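Local coordinates for SAM-dependent methyltransferase (Geobacter sulfurreducens, PDB 5BP7), which probably transfers methyl groups from S-adenosyl-L-methionine, and is bound here to the by-product S-adenosyl-L-homocysteine, at residues H37-H40 against N41-P45; L55-E58 against P59-V63. One frame throughout, in Å; residues are numbered along the deposited sequence.

Overall arrangement
Both contacts are local folds of one continuous run of chain, and helix 45-54 separates them: contact 1 leads into its start, contact 2 follows its end. Their centres lie about 21 Å apart, with nearest atoms about 11 Å apart. Contact 1 is partly buried, about 8 Å from the centre of the chain, and its polar groups serve the ligand's carboxylate while an isoleucine packs along the returning chain. Contact 2 sits on the surface, about 19 Å from that centre and away from the ligand, where a beta turn tied by backbone and hydroxyl bonds brings the chain into strand 62-66. A bridging water belongs to each.

Contact 1. Residues H37-H40 against N41-P45; sequences HRIH and NPITP. With SAH (S-adenosyl-L-homocysteine), chain D.
Ile39 packs along the returning chain from Ile43 to Pro45. CG2, set anti to the backbone N by a chi1 of -61°, comes within 3.7 Å of Ile43 O and also lies 4.2 Å from Ile43 CG1. The other branch runs on to CD1, which sits 4.2 Å from Pro45 CG. Leu48, from the helix that begins at Pro45, touches both isoleucines.

The polar side is held more firmly at the ligand than within the loop. His40 N gives a nearly straight bond, 2.8 Å at 163°, to OXT of S-adenosyl-L-homocysteine, and the same oxygen lies at the edge of the His40 ring, near its plane. On one face of that ring rests CB of His37, while Glu34 and Ser70 bond to its two nitrogens and so fix its rotation. Asn41 ND2 reaches the second carboxylate oxygen, SAH O, at 2.7 Å, though the bond is bent and weak; the same nitrogen also bonds Val133 O, its stronger partner. Within the loop the backbone bonds are weak: Asn41 N to Ile39 O at 3.3 Å, and Ile43 N to Asn41 O. One water joins Ile39 O to Asn41 O, donating to both.

The looser end is at Pro45, exposed and touching Ile39 through its ring, where Thr44 OG1 caps Lys47 N as the N-cap of helix 45-54. Overall this is a loop lining the S-adenosyl-L-homocysteine pocket and holding the carboxylate of the ligand, in the Rossmann-like fold of the class I AdoMet-dependent methyltransferases.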
loop_
_atom_site.group_PDB
_atom_site.type_symbol
_atom_site.label_atom_id
_atom_site.label_comp_id
_atom_site.label_asym_id
_atom_site.label_seq_id
_atom_site.Cartn_x
_atom_site.Cartn_y
_atom_site.Cartn_z
ATOM N N HIS A 37 4.905 8.434 8.198
ATOM C CA HIS A 37 5.238 7.277 7.338
ATOM C C HIS A 37 5.535 7.699 5.894
ATOM O O HIS A 37 4.706 8.316 5.253
ATOM C CB HIS A 37 4.076 6.276 7.277
ATOM C CG HIS A 37 3.939 5.400 8.489
ATOM N ND1 HIS A 37 3.736 5.902 9.761
ATOM C CD2 HIS A 37 3.899 4.053 8.608
ATOM C CE1 HIS A 37 3.615 4.897 10.614
ATOM N NE2 HIS A 37 3.706 3.768 9.939
ATOM N N ARG A 38 6.697 7.337 5.386
ATOM C CA ARG A 38 6.930 7.406 3.950
ATOM C C ARG A 38 6.176 6.302 3.214
ATOM O O ARG A 38 5.673 6.514 2.125
ATOM C CB ARG A 38 8.414 7.293 3.621
ATOM C CG ARG A 38 9.195 8.537 3.977
ATOM C CD ARG A 38 10.674 8.293 3.746
ATOM N NE ARG A 38 11.420 9.518 3.990
ATOM C CZ ARG A 38 12.739 9.601 4.090
ATOM N NH1 ARG A 38 13.516 8.522 3.985
ATOM N NH2 ARG A 38 13.295 10.776 4.287
ATOM N N ILE A 39 6.158 5.111 3.813
ATOM C CA ILE A 39 5.562 3.925 3.218
ATOM C C ILE A 39 4.431 3.511 4.140
ATOM O O ILE A 39 4.652 3.213 5.312
ATOM C CB ILE A 39 6.597 2.768 3.064
ATOM C CG1 ILE A 39 7.747 3.200 2.140
ATOM C CG2 ILE A 39 5.926 1.522 2.493
ATOM C CD1 ILE A 39 8.970 2.292 2.182
ATOM N N HIS A 40 3.225 3.456 3.592
ATOM C CA HIS A 40 2.022 3.111 4.365
ATOM C C HIS A 40 1.652 1.632 4.204
ATOM O O HIS A 40 0.513 1.279 3.891
ATOM C CB HIS A 40 0.871 4.012 3.921
ATOM C CG HIS A 40 1.156 5.462 4.078
ATOM N ND1 HIS A 40 0.840 6.159 5.220
ATOM C CD2 HIS A 40 1.753 6.348 3.251
ATOM C CE1 HIS A 40 1.213 7.419 5.086
ATOM N NE2 HIS A 40 1.771 7.561 3.897
ATOM N N ASN A 41 2.632 0.778 4.433
ATOM C CA ASN A 41 2.514 -0.646 4.207
ATOM C C ASN A 41 3.626 -1.344 4.955
ATOM O O ASN A 41 4.653 -0.708 5.246
ATOM C CB ASN A 41 2.696 -0.973 2.716
ATOM C CG ASN A 41 1.402 -0.941 1.966
ATOM O OD1 ASN A 41 0.398 -1.463 2.434
ATOM N ND2 ASN A 41 1.417 -0.367 0.775
ATOM N N PRO A 42 3.477 -2.664 5.178
ATOM C CA PRO A 42 4.493 -3.390 5.918
ATOM C C PRO A 42 5.681 -3.847 5.086
ATOM O O PRO A 42 6.160 -4.944 5.287
ATOM C CB PRO A 42 3.714 -4.583 6.510
ATOM C CG PRO A 42 2.634 -4.837 5.535
ATOM C CD PRO A 42 2.297 -3.508 4.900
ATOM N N ILE A 43 6.192 -3.017 4.205
ATOM C CA ILE A 43 7.470 -3.309 3.581
ATOM C C ILE A 43 8.472 -2.207 3.841
ATOM O O ILE A 43 8.126 -1.038 3.909
ATOM C CB ILE A 43 7.370 -3.565 2.080
ATOM C CG1 ILE A 43 6.603 -2.460 1.396
ATOM C CG2 ILE A 43 6.718 -4.920 1.826
ATOM C CD1 ILE A 43 7.001 -2.361 -0.052
ATOM N N THR A 44 9.720 -2.625 3.984
ATOM C CA THR A 44 10.822 -1.726 4.287
ATOM C C THR A 44 11.224 -0.930 3.054
ATOM O O THR A 44 10.870 -1.309 1.916
ATOM C CB THR A 44 12.051 -2.508 4.787
ATOM O OG1 THR A 44 12.460 -3.457 3.797
ATOM C CG2 THR A 44 11.740 -3.246 6.088
ATOM N N PRO A 45 11.964 0.179 3.260
ATOM C CA PRO A 45 12.561 0.891 2.129
ATOM C C PRO A 45 13.482 0.010 1.289
ATOM O O PRO A 45 13.464 0.123 0.059
ATOM C CB PRO A 45 13.365 2.013 2.797
ATOM C CG PRO A 45 12.666 2.247 4.112
ATOM C CD PRO A 45 12.210 0.881 4.540
HETATM N N SAH D . 0.525 2.339 -1.821
HETATM C CA SAH D . 0.789 3.345 -0.723
HETATM C CB SAH D . -0.407 3.556 0.223
HETATM C CG SAH D . -1.078 2.334 0.855
HETATM S SD SAH D . -2.100 2.804 2.232
HETATM C C SAH D . 2.017 3.013 0.079
HETATM O O SAH D . 2.607 1.939 -0.073
HETATM O OXT SAH D . 2.470 3.817 0.906
HETATM C "C5'" SAH D . -3.758 3.004 1.555
HETATM C "C4'" SAH D . -3.858 4.355 0.846
HETATM O "O4'" SAH D . -5.006 4.392 0.006
HETATM C "C3'" SAH D . -3.955 5.553 1.790
HETATM O "O3'" SAH D . -2.904 6.464 1.459
HETATM C "C2'" SAH D . -5.316 6.176 1.530
HETATM O "O2'" SAH D . -5.263 7.599 1.558
HETATM C "C1'" SAH D . -5.574 5.688 0.122
HETATM N N9 SAH D . -6.958 5.514 -0.336
HETATM C C8 SAH D . -7.995 4.893 0.305
HETATM N N7 SAH D . -9.088 4.878 -0.427
HETATM C C5 SAH D . -8.730 5.509 -1.616
HETATM C C6 SAH D . -9.438 5.817 -2.798
HETATM N N6 SAH D . -10.741 5.497 -2.960
HETATM N N1 SAH D . -8.792 6.462 -3.803
HETATM C C2 SAH D . -7.496 6.789 -3.635
HETATM N N3 SAH D . -6.734 6.554 -2.559
HETATM C C4 SAH D . -7.416 5.900 -1.568
HETATM O O HOH W 1 6.047 1.285 6.874
#

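Contact 2. Residues L55-E58 against P59-V63; sequences LRLE and PGTRV
Glu58 and Thr61 are the ends of a type II beta turn, with Pro59 and Gly60 at its corners, and it brings the chain into strand 62-66 of the methyltransferase sheet. Gly60 has a positive phi of 86°, as the third position of a type II turn usually has, which suits glycine.

Hydrogen bonds do most of the holding. Glu58 O accepts the turn's backbone bond from Thr61 N at 3.2 Å and a shorter one from Thr61 OG1 at 2.8 Å. Both donors approach from the same face of the carbonyl plane, tilted from it, so a single oxygen is gripped twice by one residue. The hydroxyl gets there because OG1 stands anti to the carbonyl carbon of Thr61, beside its backbone N (chi1 -66°).

Apolar contact is lighter. The same torsion sends CG2 the other way, to 4.2 Å from Leu57 CD2, and Leu57 itself packs on Trp77, Ile83 and Val129. Pro59 and the glutamate side chain are both exposed.

Backbone pairing outside the turn anchors its far end: Thr61 and Val63 bond to Ile84, and Arg62 to Val129, placing the strand between its parallel neighbours 84-89 and 127-133. The Arg62 side chain starts away from Leu55-Glu58, and its NE and NH1 bond Asp125 O and Thr86 OG1.

A water also bridges the turn, accepting from Glu58 N at 2.8 Å and donating to Thr61 OG1 at 2.7 Å.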
loop_
_atom_site.group_PDB
_atom_site.type_symbol
_atom_site.label_atom_id
_atom_site.label_comp_id
_atom_site.label_asym_id
_atom_site.label_seq_id
_atom_site.Cartn_x
_atom_site.Cartn_y
_atom_site.Cartn_z
ATOM N N LEU A 55 11.544 -5.367 -11.174
ATOM C CA LEU A 55 10.692 -5.068 -12.311
ATOM C C LEU A 55 11.436 -4.661 -13.601
ATOM O O LEU A 55 10.833 -4.693 -14.676
ATOM C CB LEU A 55 9.691 -4.002 -11.951
ATOM C CG LEU A 55 8.718 -4.391 -10.840
ATOM C CD1 LEU A 55 7.795 -3.223 -10.560
ATOM C CD2 LEU A 55 7.897 -5.645 -11.151
ATOM N N ARG A 56 12.751 -4.422 -13.512
ATOM C CA ARG A 56 13.595 -4.235 -14.712
ATOM C C ARG A 56 13.045 -3.156 -15.617
ATOM O O ARG A 56 12.812 -3.350 -16.811
ATOM C CB ARG A 56 13.768 -5.550 -15.478
ATOM C CG ARG A 56 14.343 -6.666 -14.622
ATOM C CD ARG A 56 14.499 -7.925 -15.453
ATOM N NE ARG A 56 14.286 -9.082 -14.605
ATOM C CZ ARG A 56 14.139 -10.337 -15.026
ATOM N NH1 ARG A 56 14.145 -10.655 -16.327
ATOM N NH2 ARG A 56 13.969 -11.288 -14.100
ATOM N N LEU A 57 12.792 -2.043 -14.978
ATOM C CA LEU A 57 12.136 -0.933 -15.602
ATOM C C LEU A 57 13.089 -0.037 -16.393
ATOM O O LEU A 57 14.062 0.485 -15.866
ATOM C CB LEU A 57 11.522 -0.030 -14.571
ATOM C CG LEU A 57 10.553 -0.572 -13.522
ATOM C CD1 LEU A 57 10.515 0.317 -12.299
ATOM C CD2 LEU A 57 9.165 -0.743 -14.122
ATOM N N GLU A 58 12.769 0.161 -17.662
ATOM C CA GLU A 58 13.552 1.032 -18.512
ATOM C C GLU A 58 13.210 2.503 -18.223
ATOM O O GLU A 58 12.097 2.799 -17.798
ATOM C CB GLU A 58 13.318 0.611 -19.948
ATOM C CG GLU A 58 13.953 -0.767 -20.215
ATOM C CD GLU A 58 13.393 -1.474 -21.440
ATOM O OE1 GLU A 58 12.873 -0.776 -22.331
ATOM O OE2 GLU A 58 13.482 -2.726 -21.548
ATOM N N PRO A 59 14.176 3.423 -18.429
ATOM C CA PRO A 59 13.861 4.841 -18.254
ATOM C C PRO A 59 12.704 5.294 -19.138
ATOM O O PRO A 59 12.549 4.827 -20.266
ATOM C CB PRO A 59 15.153 5.558 -18.662
ATOM C CG PRO A 59 16.227 4.536 -18.570
ATOM C CD PRO A 59 15.577 3.220 -18.880
ATOM N N GLY A 60 11.857 6.140 -18.578
ATOM C CA GLY A 60 10.707 6.651 -19.287
ATOM C C GLY A 60 9.474 5.754 -19.211
ATOM O O GLY A 60 8.458 6.108 -19.749
ATOM N N THR A 61 9.551 4.592 -18.559
ATOM C CA THR A 61 8.378 3.716 -18.372
ATOM C C THR A 61 7.387 4.513 -17.535
ATOM O O THR A 61 7.782 5.147 -16.576
ATOM C CB THR A 61 8.741 2.423 -17.600
ATOM O OG1 THR A 61 9.621 1.625 -18.385
ATOM C CG2 THR A 61 7.514 1.615 -17.245
ATOM N N ARG A 62 6.122 4.459 -17.917
ATOM C CA ARG A 62 5.079 5.160 -17.199
ATOM C C ARG A 62 4.494 4.241 -16.107
ATOM O O ARG A 62 4.086 3.100 -16.390
ATOM C CB ARG A 62 3.968 5.626 -18.165
ATOM C CG ARG A 62 2.779 6.241 -17.440
ATOM C CD ARG A 62 1.744 6.902 -18.317
ATOM N NE ARG A 62 0.434 6.989 -17.676
ATOM C CZ ARG A 62 0.066 7.882 -16.752
ATOM N NH1 ARG A 62 0.901 8.821 -16.272
ATOM N NH2 ARG A 62 -1.174 7.833 -16.286
ATOM N N VAL A 63 4.404 4.766 -14.892
ATOM C CA VAL A 63 3.802 4.052 -13.773
ATOM C C VAL A 63 2.543 4.783 -13.266
ATOM O O VAL A 63 2.614 5.956 -12.890
ATOM C CB VAL A 63 4.805 3.915 -12.579
ATOM C CG1 VAL A 63 4.172 3.142 -11.415
ATOM C CG2 VAL A 63 6.088 3.231 -13.012
HETATM O O HOH W 2 10.297 -0.985 -18.363
#